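Side-chain contacts in dockerin type 1 (Clostridium thermocellum, PDB 4DH2), which docks its parent protein, probably a glycoside hydrolase, onto a type I cohesin through a calcium-binding dockerin domain, as in cellulosome assembly: residues V22-K25 with R26-R30; N50-N53 with D54-N58; L60-L64 with L65-R69; D39-W42 with V43-N47; G14-N17 with I18-V22. One frame throughout, in Å; residues are numbered along the deposited sequence.

Contact 1: V22-K25 with R26-R30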
# COMPACT_ATOMS: atom_id res chain seq x y z
N VAL B 22 -9.07 5.36 7.92
CA VAL B 22 -10.46 5.50 7.51
C VAL B 22 -11.29 6.15 8.62
O VAL B 22 -12.09 7.08 8.35
CB VAL B 22 -11.05 4.12 7.17
CG1 VAL B 22 -12.52 4.23 6.88
CG2 VAL B 22 -10.31 3.53 5.93
N LEU B 23 -11.07 5.72 9.87
CA LEU B 23 -11.78 6.33 11.00
C LEU B 23 -11.45 7.82 11.16
O LEU B 23 -12.35 8.65 11.41
CB LEU B 23 -11.50 5.58 12.30
CG LEU B 23 -12.18 4.21 12.43
CD1 LEU B 23 -11.62 3.48 13.64
CD2 LEU B 23 -13.69 4.32 12.54
N MET B 24 -10.18 8.19 11.03
CA MET B 24 -9.78 9.58 11.10
C MET B 24 -10.52 10.41 10.04
O MET B 24 -11.06 11.49 10.32
CB MET B 24 -8.28 9.69 10.89
CG MET B 24 -7.79 11.11 10.75
SD MET B 24 -7.81 12.00 12.30
CE MET B 24 -6.21 11.41 12.87
N LYS B 25 -10.50 9.92 8.80
CA LYS B 25 -11.21 10.59 7.70
C LYS B 25 -12.68 10.76 8.00
O LYS B 25 -13.25 11.87 7.79
CB LYS B 25 -11.02 9.84 6.38
CG LYS B 25 -9.72 10.19 5.65
CD LYS B 25 -9.80 9.73 4.19
CE LYS B 25 -8.48 9.91 3.39
NZ LYS B 25 -8.51 9.26 1.98
N ARG B 26 -13.33 9.69 8.46
CA ARG B 26 -14.76 9.78 8.77
C ARG B 26 -15.01 10.71 9.92
O ARG B 26 -16.00 11.41 9.95
CB ARG B 26 -15.32 8.40 9.09
CG ARG B 26 -15.34 7.54 7.84
CD ARG B 26 -15.87 6.12 8.12
NE ARG B 26 -15.75 5.36 6.89
CZ ARG B 26 -16.02 4.07 6.77
NH1 ARG B 26 -16.48 3.40 7.82
NH2 ARG B 26 -15.84 3.46 5.61
N TYR B 27 -14.11 10.71 10.88
CA TYR B 27 -14.28 11.57 12.03
C TYR B 27 -14.19 13.05 11.63
O TYR B 27 -15.04 13.84 12.04
CB TYR B 27 -13.24 11.21 13.08
CG TYR B 27 -13.15 12.14 14.26
CD1 TYR B 27 -13.68 11.77 15.49
CD2 TYR B 27 -12.44 13.32 14.17
CE1 TYR B 27 -13.57 12.59 16.60
CE2 TYR B 27 -12.34 14.17 15.27
CZ TYR B 27 -12.90 13.80 16.48
OH TYR B 27 -12.77 14.62 17.60
N ILE B 28 -13.20 13.40 10.81
CA ILE B 28 -13.05 14.80 10.39
C ILE B 28 -14.22 15.22 9.51
O ILE B 28 -14.65 16.37 9.54
CB ILE B 28 -11.70 15.05 9.71
CG1 ILE B 28 -10.57 14.84 10.73
CG2 ILE B 28 -11.62 16.47 9.15
CD1 ILE B 28 -9.25 14.61 10.05
N LEU B 29 -14.79 14.28 8.76
CA LEU B 29 -15.95 14.57 7.93
C LEU B 29 -17.24 14.60 8.72
O LEU B 29 -18.29 14.95 8.19
CB LEU B 29 -16.09 13.53 6.82
CG LEU B 29 -15.03 13.59 5.76
CD1 LEU B 29 -15.10 12.33 4.88
CD2 LEU B 29 -15.23 14.85 4.91
N ARG B 30 -17.15 14.20 9.97
CA ARG B 30 -18.28 14.06 10.86
C ARG B 30 -19.23 12.98 10.33
O ARG B 30 -20.42 12.97 10.61
CB ARG B 30 -18.99 15.42 11.07
CG ARG B 30 -20.07 15.43 12.11
CD ARG B 30 -19.67 14.73 13.36
NE ARG B 30 -20.76 14.65 14.33
CZ ARG B 30 -21.72 13.74 14.32
NH1 ARG B 30 -21.77 12.79 13.37
NH2 ARG B 30 -22.65 13.78 15.27

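Contact 2: N50-N53 with D54-N58. With CA (calcium ion), chain I; SO4 (sulfate ion), chain K.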
# COMPACT_ATOMS: atom_id res chain seq x y z
N ASN B 50 -2.49 20.19 19.43
CA ASN B 50 -3.73 20.24 20.19
C ASN B 50 -4.96 20.52 19.34
O ASN B 50 -5.98 21.04 19.81
CB ASN B 50 -3.63 21.27 21.30
CG ASN B 50 -4.15 20.73 22.60
OD1 ASN B 50 -4.00 19.54 22.89
ND2 ASN B 50 -4.77 21.59 23.40
N VAL B 51 -4.87 20.14 18.08
CA VAL B 51 -6.01 20.18 17.16
C VAL B 51 -6.07 18.80 16.48
O VAL B 51 -5.03 18.18 16.28
CB VAL B 51 -5.82 21.24 16.10
CG1 VAL B 51 -6.98 21.25 15.15
CG2 VAL B 51 -5.66 22.62 16.76
N ILE B 52 -7.28 18.32 16.19
CA ILE B 52 -7.43 17.15 15.31
C ILE B 52 -8.02 17.65 14.01
O ILE B 52 -9.13 18.22 13.99
CB ILE B 52 -8.37 16.08 15.86
CG1 ILE B 52 -7.96 15.64 17.26
CG2 ILE B 52 -8.37 14.87 14.92
CD1 ILE B 52 -8.97 14.65 17.90
N ASN B 53 -7.30 17.46 12.92
CA ASN B 53 -7.80 17.89 11.63
C ASN B 53 -7.04 17.22 10.49
O ASN B 53 -6.38 16.22 10.72
CB ASN B 53 -7.78 19.41 11.50
CG ASN B 53 -6.40 19.99 11.55
OD1 ASN B 53 -5.37 19.30 11.46
ND2 ASN B 53 -6.35 21.31 11.71
N ASP B 54 -7.16 17.76 9.28
CA ASP B 54 -6.64 17.05 8.12
C ASP B 54 -5.10 16.94 8.17
O ASP B 54 -4.51 16.07 7.52
CB ASP B 54 -7.22 17.65 6.83
CG ASP B 54 -8.69 17.17 6.57
OD1 ASP B 54 -8.94 15.93 6.62
OD2 ASP B 54 -9.61 18.02 6.36
N ILE B 55 -4.44 17.79 8.94
CA ILE B 55 -3.00 17.64 9.11
C ILE B 55 -2.66 16.30 9.77
O ILE B 55 -1.70 15.62 9.39
CB ILE B 55 -2.43 18.78 9.94
CG1 ILE B 55 -2.60 20.10 9.18
CG2 ILE B 55 -0.95 18.52 10.27
CD1 ILE B 55 -2.35 21.35 10.03
N ASP B 56 -3.46 15.92 10.75
CA ASP B 56 -3.29 14.64 11.41
C ASP B 56 -3.57 13.50 10.46
O ASP B 56 -2.84 12.51 10.44
CB ASP B 56 -4.21 14.54 12.61
CG ASP B 56 -3.90 15.61 13.61
OD1 ASP B 56 -2.83 15.53 14.21
OD2 ASP B 56 -4.69 16.57 13.73
N CYS B 57 -4.63 13.65 9.67
CA CYS B 57 -4.94 12.64 8.65
C CYS B 57 -3.77 12.47 7.70
O CYS B 57 -3.40 11.35 7.34
CB CYS B 57 -6.17 13.05 7.86
SG CYS B 57 -7.07 11.63 7.23
N ASN B 58 -3.20 13.58 7.26
CA ASN B 58 -2.04 13.51 6.37
C ASN B 58 -0.84 12.84 7.01
O ASN B 58 -0.08 12.12 6.35
CB ASN B 58 -1.65 14.90 5.89
CG ASN B 58 -0.70 14.84 4.71
OD1 ASN B 58 -1.08 14.42 3.62
ND2 ASN B 58 0.54 15.21 4.94
CA CA I . -3.05 17.82 15.17
S SO4 K . 2.87 15.05 1.65
O1 SO4 K . 2.51 14.64 0.30
O2 SO4 K . 2.26 16.35 1.93
O3 SO4 K . 2.35 14.07 2.61
O4 SO4 K . 4.33 15.11 1.79
O HOH W 1 -3.29 19.28 13.41

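Contact 3: L60-L64 with L65-R69. With SO4 (sulfate ion), chain K.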
# COMPACT_ATOMS: atom_id res chain seq x y z
N LEU B 60 -1.07 10.50 9.23
CA LEU B 60 -1.38 9.07 9.17
C LEU B 60 -1.06 8.50 7.79
O LEU B 60 -0.50 7.40 7.69
CB LEU B 60 -2.85 8.77 9.49
CG LEU B 60 -3.16 8.35 10.91
CD1 LEU B 60 -2.94 9.53 11.83
CD2 LEU B 60 -4.59 7.85 10.99
N LYS B 61 -1.41 9.24 6.73
CA LYS B 61 -1.13 8.81 5.36
C LYS B 61 0.37 8.62 5.21
O LYS B 61 0.81 7.58 4.70
CB LYS B 61 -1.65 9.83 4.35
CG LYS B 61 -1.31 9.53 2.89
CD LYS B 61 -1.67 10.68 1.93
CE LYS B 61 -3.17 10.70 1.60
NZ LYS B 61 -3.53 11.41 0.32
N ARG B 62 1.16 9.61 5.63
CA ARG B 62 2.63 9.53 5.56
C ARG B 62 3.20 8.32 6.30
O ARG B 62 4.15 7.65 5.84
CB ARG B 62 3.28 10.82 6.10
CG ARG B 62 3.12 12.02 5.19
CD ARG B 62 3.74 13.25 5.84
NE ARG B 62 3.54 14.44 5.05
CZ ARG B 62 3.81 15.68 5.48
NH1 ARG B 62 4.28 15.87 6.71
NH2 ARG B 62 3.61 16.72 4.68
N TYR B 63 2.64 8.04 7.46
CA TYR B 63 3.05 6.91 8.26
C TYR B 63 2.74 5.62 7.52
O TYR B 63 3.58 4.73 7.42
CB TYR B 63 2.32 6.97 9.60
CG TYR B 63 2.61 5.82 10.54
CD1 TYR B 63 3.65 5.89 11.46
CD2 TYR B 63 1.83 4.68 10.52
CE1 TYR B 63 3.90 4.82 12.34
CE2 TYR B 63 2.07 3.62 11.38
CZ TYR B 63 3.11 3.70 12.28
OH TYR B 63 3.33 2.64 13.14
N LEU B 64 1.55 5.52 6.93
CA LEU B 64 1.15 4.27 6.30
C LEU B 64 1.91 4.06 4.98
O LEU B 64 2.03 2.92 4.52
CB LEU B 64 -0.36 4.21 6.08
CG LEU B 64 -1.18 4.13 7.36
CD1 LEU B 64 -2.66 4.18 7.00
CD2 LEU B 64 -0.84 2.86 8.19
N LEU B 65 2.39 5.16 4.39
CA LEU B 65 3.20 5.11 3.18
C LEU B 65 4.69 4.92 3.53
O LEU B 65 5.53 4.91 2.63
CB LEU B 65 3.01 6.39 2.37
CG LEU B 65 1.70 6.54 1.56
CD1 LEU B 65 1.56 7.92 0.96
CD2 LEU B 65 1.55 5.48 0.45
N HIS B 66 5.00 4.79 4.82
CA HIS B 66 6.37 4.66 5.32
C HIS B 66 7.26 5.87 4.98
O HIS B 66 8.49 5.75 4.85
CB HIS B 66 7.00 3.36 4.80
CG HIS B 66 6.21 2.15 5.16
ND1 HIS B 66 6.62 0.87 4.85
CD2 HIS B 66 5.04 2.01 5.82
CE1 HIS B 66 5.73 0.00 5.29
NE2 HIS B 66 4.75 0.67 5.88
N MET B 67 6.63 7.03 4.80
CA MET B 67 7.37 8.29 4.64
C MET B 67 7.95 8.79 5.95
O MET B 67 8.92 9.55 5.98
CB MET B 67 6.47 9.35 4.02
CG MET B 67 6.06 9.02 2.60
SD MET B 67 4.75 10.08 1.98
CE MET B 67 5.61 11.65 1.86
N ILE B 68 7.34 8.35 7.05
CA ILE B 68 7.83 8.61 8.39
C ILE B 68 7.66 7.35 9.20
O ILE B 68 6.81 6.50 8.89
CB ILE B 68 7.09 9.81 9.07
CG1 ILE B 68 5.59 9.51 9.22
CG2 ILE B 68 7.27 11.06 8.24
CD1 ILE B 68 4.74 10.68 9.77
N ARG B 69 8.43 7.22 10.27
CA ARG B 69 8.43 5.99 11.08
C ARG B 69 7.66 6.21 12.34
O ARG B 69 7.27 5.25 13.02
CB ARG B 69 9.86 5.59 11.46
CG ARG B 69 10.68 4.94 10.35
CD ARG B 69 11.98 4.32 10.88
NE ARG B 69 11.79 2.95 11.38
CZ ARG B 69 12.77 2.07 11.56
NH1 ARG B 69 12.49 0.85 12.01
NH2 ARG B 69 14.03 2.39 11.28
S SO4 K . 2.87 15.05 1.65
O1 SO4 K . 2.51 14.64 0.30
O2 SO4 K . 2.26 16.35 1.93
O3 SO4 K . 2.35 14.07 2.61
O4 SO4 K . 4.33 15.11 1.79
O HOH W 2 5.61 3.86 9.10
O HOH W 3 1.96 0.32 6.56

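Contact 4: D39-W42 with V43-N47. With CA (calcium ion), chain I; SO4 (sulfate ion), chain J.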
# COMPACT_ATOMS: atom_id res chain seq x y z
N ASP B 39 -9.60 8.77 24.49
CA ASP B 39 -9.11 10.14 24.55
C ASP B 39 -8.81 10.62 23.12
O ASP B 39 -7.70 10.42 22.63
CB ASP B 39 -7.84 10.19 25.41
CG ASP B 39 -7.37 11.62 25.70
OD1 ASP B 39 -7.73 12.56 24.94
OD2 ASP B 39 -6.63 11.80 26.69
N ASP B 40 -9.78 11.26 22.48
CA ASP B 40 -9.65 11.66 21.08
C ASP B 40 -8.37 12.42 20.81
O ASP B 40 -7.66 12.16 19.84
CB ASP B 40 -10.82 12.55 20.66
CG ASP B 40 -12.12 11.81 20.64
OD1 ASP B 40 -12.10 10.56 20.63
OD2 ASP B 40 -13.18 12.48 20.65
N MET B 41 -8.09 13.39 21.67
CA MET B 41 -6.97 14.27 21.44
C MET B 41 -5.66 13.50 21.60
O MET B 41 -4.71 13.71 20.84
CB MET B 41 -7.05 15.47 22.38
CG MET B 41 -6.13 16.60 21.98
SD MET B 41 -6.50 17.44 20.41
CE MET B 41 -8.04 18.27 20.84
N TRP B 42 -5.58 12.60 22.56
CA TRP B 42 -4.32 11.88 22.74
C TRP B 42 -4.04 10.99 21.51
O TRP B 42 -2.95 11.05 20.93
CB TRP B 42 -4.32 11.04 24.01
CG TRP B 42 -3.05 10.29 24.08
CD1 TRP B 42 -2.88 8.96 23.86
CD2 TRP B 42 -1.75 10.84 24.31
NE1 TRP B 42 -1.55 8.64 23.96
CE2 TRP B 42 -0.83 9.77 24.24
CE3 TRP B 42 -1.27 12.12 24.59
CZ2 TRP B 42 0.54 9.94 24.43
CZ3 TRP B 42 0.10 12.30 24.78
CH2 TRP B 42 0.98 11.21 24.70
N VAL B 43 -5.04 10.25 21.08
CA VAL B 43 -4.84 9.33 19.95
C VAL B 43 -4.90 10.02 18.59
O VAL B 43 -4.24 9.56 17.65
CB VAL B 43 -5.86 8.17 19.96
CG1 VAL B 43 -5.73 7.38 21.26
CG2 VAL B 43 -7.30 8.70 19.78
N GLY B 44 -5.69 11.08 18.46
CA GLY B 44 -5.93 11.66 17.15
C GLY B 44 -5.08 12.84 16.78
O GLY B 44 -4.93 13.12 15.59
N ASP B 45 -4.55 13.57 17.77
CA ASP B 45 -3.69 14.72 17.49
C ASP B 45 -2.26 14.20 17.43
O ASP B 45 -1.56 14.17 18.45
CB ASP B 45 -3.79 15.77 18.58
CG ASP B 45 -2.75 16.86 18.44
OD1 ASP B 45 -2.32 17.13 17.31
OD2 ASP B 45 -2.34 17.47 19.47
N VAL B 46 -1.83 13.76 16.25
CA VAL B 46 -0.57 13.04 16.15
C VAL B 46 0.64 13.96 16.00
O VAL B 46 1.77 13.52 16.22
CB VAL B 46 -0.56 12.04 14.99
CG1 VAL B 46 -1.68 11.04 15.14
CG2 VAL B 46 -0.67 12.75 13.66
N ASN B 47 0.42 15.21 15.63
CA ASN B 47 1.52 16.17 15.51
C ASN B 47 1.63 17.05 16.76
O ASN B 47 2.58 17.81 16.90
CB ASN B 47 1.43 17.03 14.24
CG ASN B 47 0.27 17.99 14.25
OD1 ASN B 47 -0.73 17.70 14.85
ND2 ASN B 47 0.40 19.10 13.55
CA CA I . -3.05 17.82 15.17
S SO4 J . 3.01 20.45 11.49
O1 SO4 J . 3.08 19.82 10.17
O2 SO4 J . 1.70 21.09 11.60
O3 SO4 J . 3.22 19.46 12.54
O4 SO4 J . 4.07 21.45 11.63
O HOH W 1 -3.29 19.28 13.41

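Contact 5: G14-N17 with I18-V22. With CA (calcium ion), chain H.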
# COMPACT_ATOMS: atom_id res chain seq x y z
N GLY B 14 -4.36 -1.50 19.33
CA GLY B 14 -2.94 -1.76 19.53
C GLY B 14 -2.02 -1.37 18.40
O GLY B 14 -0.81 -1.29 18.59
N VAL B 15 -2.57 -1.12 17.21
CA VAL B 15 -1.76 -0.91 16.02
C VAL B 15 -2.34 0.26 15.20
O VAL B 15 -3.51 0.57 15.34
CB VAL B 15 -1.72 -2.17 15.13
CG1 VAL B 15 -3.11 -2.53 14.67
CG2 VAL B 15 -0.79 -1.96 13.94
N VAL B 16 -1.48 0.89 14.40
CA VAL B 16 -1.90 1.95 13.50
C VAL B 16 -1.91 1.38 12.10
O VAL B 16 -0.85 1.02 11.56
CB VAL B 16 -0.95 3.13 13.61
CG1 VAL B 16 -1.37 4.22 12.65
CG2 VAL B 16 -0.93 3.64 15.06
N ASN B 17 -3.09 1.29 11.49
CA ASN B 17 -3.20 0.76 10.15
C ASN B 17 -4.36 1.43 9.43
O ASN B 17 -4.88 2.48 9.88
CB ASN B 17 -3.37 -0.78 10.16
CG ASN B 17 -4.62 -1.25 10.87
OD1 ASN B 17 -5.56 -0.49 11.07
ND2 ASN B 17 -4.63 -2.54 11.30
N ILE B 18 -4.75 0.88 8.29
CA ILE B 18 -5.75 1.54 7.46
C ILE B 18 -7.04 1.81 8.22
O ILE B 18 -7.73 2.78 7.93
CB ILE B 18 -6.10 0.73 6.19
CG1 ILE B 18 -6.51 -0.70 6.58
CG2 ILE B 18 -4.93 0.75 5.23
CD1 ILE B 18 -7.02 -1.51 5.47
N SER B 19 -7.43 0.95 9.17
CA SER B 19 -8.67 1.23 9.87
C SER B 19 -8.61 2.57 10.61
O SER B 19 -9.62 3.30 10.69
CB SER B 19 -9.06 0.10 10.83
OG SER B 19 -9.36 -1.07 10.08
N ASP B 20 -7.47 2.90 11.20
CA ASP B 20 -7.33 4.17 11.88
C ASP B 20 -7.39 5.33 10.91
O ASP B 20 -7.91 6.40 11.22
CB ASP B 20 -6.02 4.20 12.63
CG ASP B 20 -5.92 3.06 13.62
OD1 ASP B 20 -6.64 3.09 14.63
OD2 ASP B 20 -5.17 2.13 13.33
N TYR B 21 -6.84 5.12 9.72
CA TYR B 21 -6.90 6.15 8.67
C TYR B 21 -8.33 6.42 8.21
O TYR B 21 -8.77 7.58 8.10
CB TYR B 21 -6.06 5.68 7.48
CG TYR B 21 -5.87 6.68 6.36
CD1 TYR B 21 -5.34 7.93 6.61
CD2 TYR B 21 -6.19 6.34 5.05
CE1 TYR B 21 -5.16 8.84 5.59
CE2 TYR B 21 -6.01 7.25 4.02
CZ TYR B 21 -5.50 8.50 4.32
OH TYR B 21 -5.31 9.42 3.32
N VAL B 22 -9.07 5.36 7.92
CA VAL B 22 -10.46 5.50 7.51
C VAL B 22 -11.29 6.15 8.62
O VAL B 22 -12.09 7.08 8.35
CB VAL B 22 -11.05 4.12 7.17
CG1 VAL B 22 -12.52 4.23 6.88
CG2 VAL B 22 -10.31 3.53 5.93
CA CA H . -5.77 0.89 15.31
O HOH W 4 -6.63 -0.53 13.55

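Contact 1: V22-K25 with R26-R30
The last turns of helix 18-28, one of the two main helices of the dockerin fold, bring Val22 against Arg26 on the face turned to the cohesin. Val22 CG1 sits over one face of the Arg26 guanidinium, toward its rim, 3.4 Å from Arg26 NE. The two side chains run the same way: CG1 of Val22 lies anti to the backbone N (chi1 174°), while the arginine chain stays extended from CG to NE. That leaves the guanidinium lying flat along the valine while its polar edge serves the partner protein: NE bonds to Gln98, and NH2 to the carbonyl of Phe144, both of the cohesin chain. Elsewhere on the helix, the bent chain of Met24 brings SD within 3.7 Å of Ile28 CD1, an apolar contact one turn apart. Backbone bonds hold the spacing, among them Arg26 N to Val22 O at 2.9 Å and Ile28 N to Met24 O at 2.9 Å. At Arg30 the backbone turns to positive phi and closes a Schellman motif, with Arg30 N bonded to Tyr27 O at 3.0 Å. Met24 and Ile28 face helix 54-64, packing on Cys57 and Asp54 respectively, while Tyr27 stacks on Phe35 in the loop that follows.

Contact 2: N50-N53 with D54-N58
Asp56 OD2 is gripped from two directions: it binds the calcium ion at 2.5 Å and accepts Asn53 N at 2.9 Å. The amide uses the anti lone pair of OD2, the one turned away from OD1, and its N-H points at the oxygen at 158°. OD1 of the same carboxylate also binds the calcium, at 2.5 Å, so Asp56 is a bidentate ligand, and Val46 N donates to OD1 from the start of the loop. Val51 O adds a backbone ligand at 2.3 Å. This is the closing half of an EF-hand-like calcium loop, completed by Asp45, Asn47, Asp49 and a water. Through the bond from Asn53 N to Asp56 OD2, the two residues form a capping box at the head of helix 54-64. A separate N-cap bond runs from Ile55 N to Asn53 OD1, 3.1 Å, and comes in from above the carbonyl plane, not on a lone pair. With chi1 at 64°, CG of Asn53 sits between its own N and carbonyl carbon, which brings OD1 up to the first turn. The calcium-bound water donates to this same OD1 at 2.9 Å, tying helix cap to metal. Further along, Asn58 ND2 donates to O3 of a sulfate, which also bonds Arg62.

Contact 3: L60-L64 with L65-R69
Arg62 O accepts Met67 N and, weakly, Ile68 N at the Schellman motif that ends helix 54-64 of the dockerin. Of these backbone bonds, the one from Met67 N to Arg62 O is 2.8 Å long and nearly along the C=O axis, while that from Ile68 N is long. The N-H of His66, a residue with positive phi, donates to Tyr63 O from well above that carbonyl plane.

The apolar contacts lie on several sides of the turn. Lys61 and Leu65 run side by side, with Lys61 CG 3.8 Å from Leu65 CD1, and both also pack on Leu92 of the cohesin chain. Ile68, its CG1 between its backbone N and carbonyl carbon (chi1 62°), comes back to the Tyr63 backbone, CG1 3.7 Å from Tyr63 N and 4.2 Å from Tyr63 CB, and its CD1 reaches Arg62 CB. Met67 crosses Arg62 obliquely, its SD near Arg62 CG.

The charged and polar ends find partners beyond the turn. Lys61 NZ makes a salt bridge to Asp79 of the cohesin chain, and His66 ND1 bonds to Glu88 of that chain. The extended Arg62 meets a sulfate, probably from the crystallisation liquor, in the guanidinium plane: NE to O3 at 2.7 Å and NH2 to O2 at 3.1 Å, both N-H bonds almost straight at 172°.

A water joins Tyr63 O to Ile68 O. Its oxygen lies over the centre of the Tyr63 ring.

Contact 4: D39-W42 with V43-N47
Asp45, which leads the short helix 40-44 into the second EF-hand-like calcium loop of the dockerin, meets Met41 first with its CB. That carbon lies 3.2 Å from Met41 O and 3.7 Å from Met41 SD; the methionine, bent at chi2 and chi3, brings its sulfur across the CB of Asp45. Next, CG stands anti to the backbone N (chi1 171°), which carries the carboxylate off the helix end toward the metal. At the tip the oxygens divide the work: OD1 binds the calcium ion at 2.4 Å, while OD2 accepts Asn50 N from farther round the loop, a second-shell bond that would fix the rotation of the carboxylate. The backbone of the same residue is tied to the helix, Asp45 N donating to Met41 O from above the carbonyl plane.

At the other end Asp39 is the N-cap. Its OD1 takes Trp42 N from above the carboxylate plane, and its own carbonyl oxygen accepts Val43 N at 3.1 Å in a nearly straight bond of 174°. Val43 CG2 packs back on Asp39 O at 3.4 Å. The Trp42 side chain runs at about a right angle to that of Val43 and sends NE1 to Ala5 O near the N-terminus.

Beyond Asp45, Asn47 splits its amide between two ions: OD1 binds the calcium at 2.3 Å, and ND2 donates to O3 of a sulfate, probably from the crystallisation liquor, at 3.0 Å.

Contact 5: G14-N17 with I18-V22
Around the first calcium ion, Val15 from the loop before helix 18-28 and Asp20 from its first turn supply three ligand atoms. Asp20 binds with both oxygens, OD1 at 2.5 Å and OD2 at 2.4 Å, and Val15 O comes in at 2.3 Å. A water joins them, and Asp9, Asn11 and Asp13 from earlier in the loop complete the shell.

The next layer holds the carboxylate in place. Asn17 N donates to Asp20 OD2 at 2.9 Å, on the anti lone pair, so this oxygen is shared between metal and amide. The short distance from Val15 O to Asp20 OD2 is tolerable because both oxygens face the same cation. Asn17 and Asp20 thus make a capping box that starts helix 18-28, in the first of two EF-hand-like loops of the dockerin. The Asn17 side chain caps the helix separately, OD1 accepting Ser19 N at 3.0 Å from 42° out of the side-chain carbonyl plane. With chi1 at 61°, CG lies between its own N and carbonyl carbon, and OD1 is set beside Ser19 N. OD1 also accepts the calcium-bound water, at 2.7 Å.

Farther out, Asn17 O takes Tyr21 N in the carbonyl plane at 3.3 Å and Asp20 N in a weaker bond. Gly14 N is held by Asp9 OD2. Val16 rests on Tyr63, and Tyr21 on Cys57, Lys61 and Leu64 of helix 54-64; Tyr21 also packs on Leu92 of the cohesin chain.

Along the chain the order is contact 5, contact 1, contact 4, contact 2, contact 3. Contacts 5 and 1 share Val22 and lie on helix 18-28, their centres about 12 Å apart; contacts 2 and 3, about 14 Å apart between centres, use helix 54-64. Contact 4 opens the second calcium loop and contact 2 closes it, with one calcium ion and one water common to both; contact 5 closes the first loop. Met24, Cys57, Tyr21 and Leu60 join the two main helices, and contact 4 touches contacts 1, 2 and 3 but not 5. Contacts 1, 3 and 5 reach the cohesin, so both helices contribute to that face, while contacts 2 and 4 do not touch it.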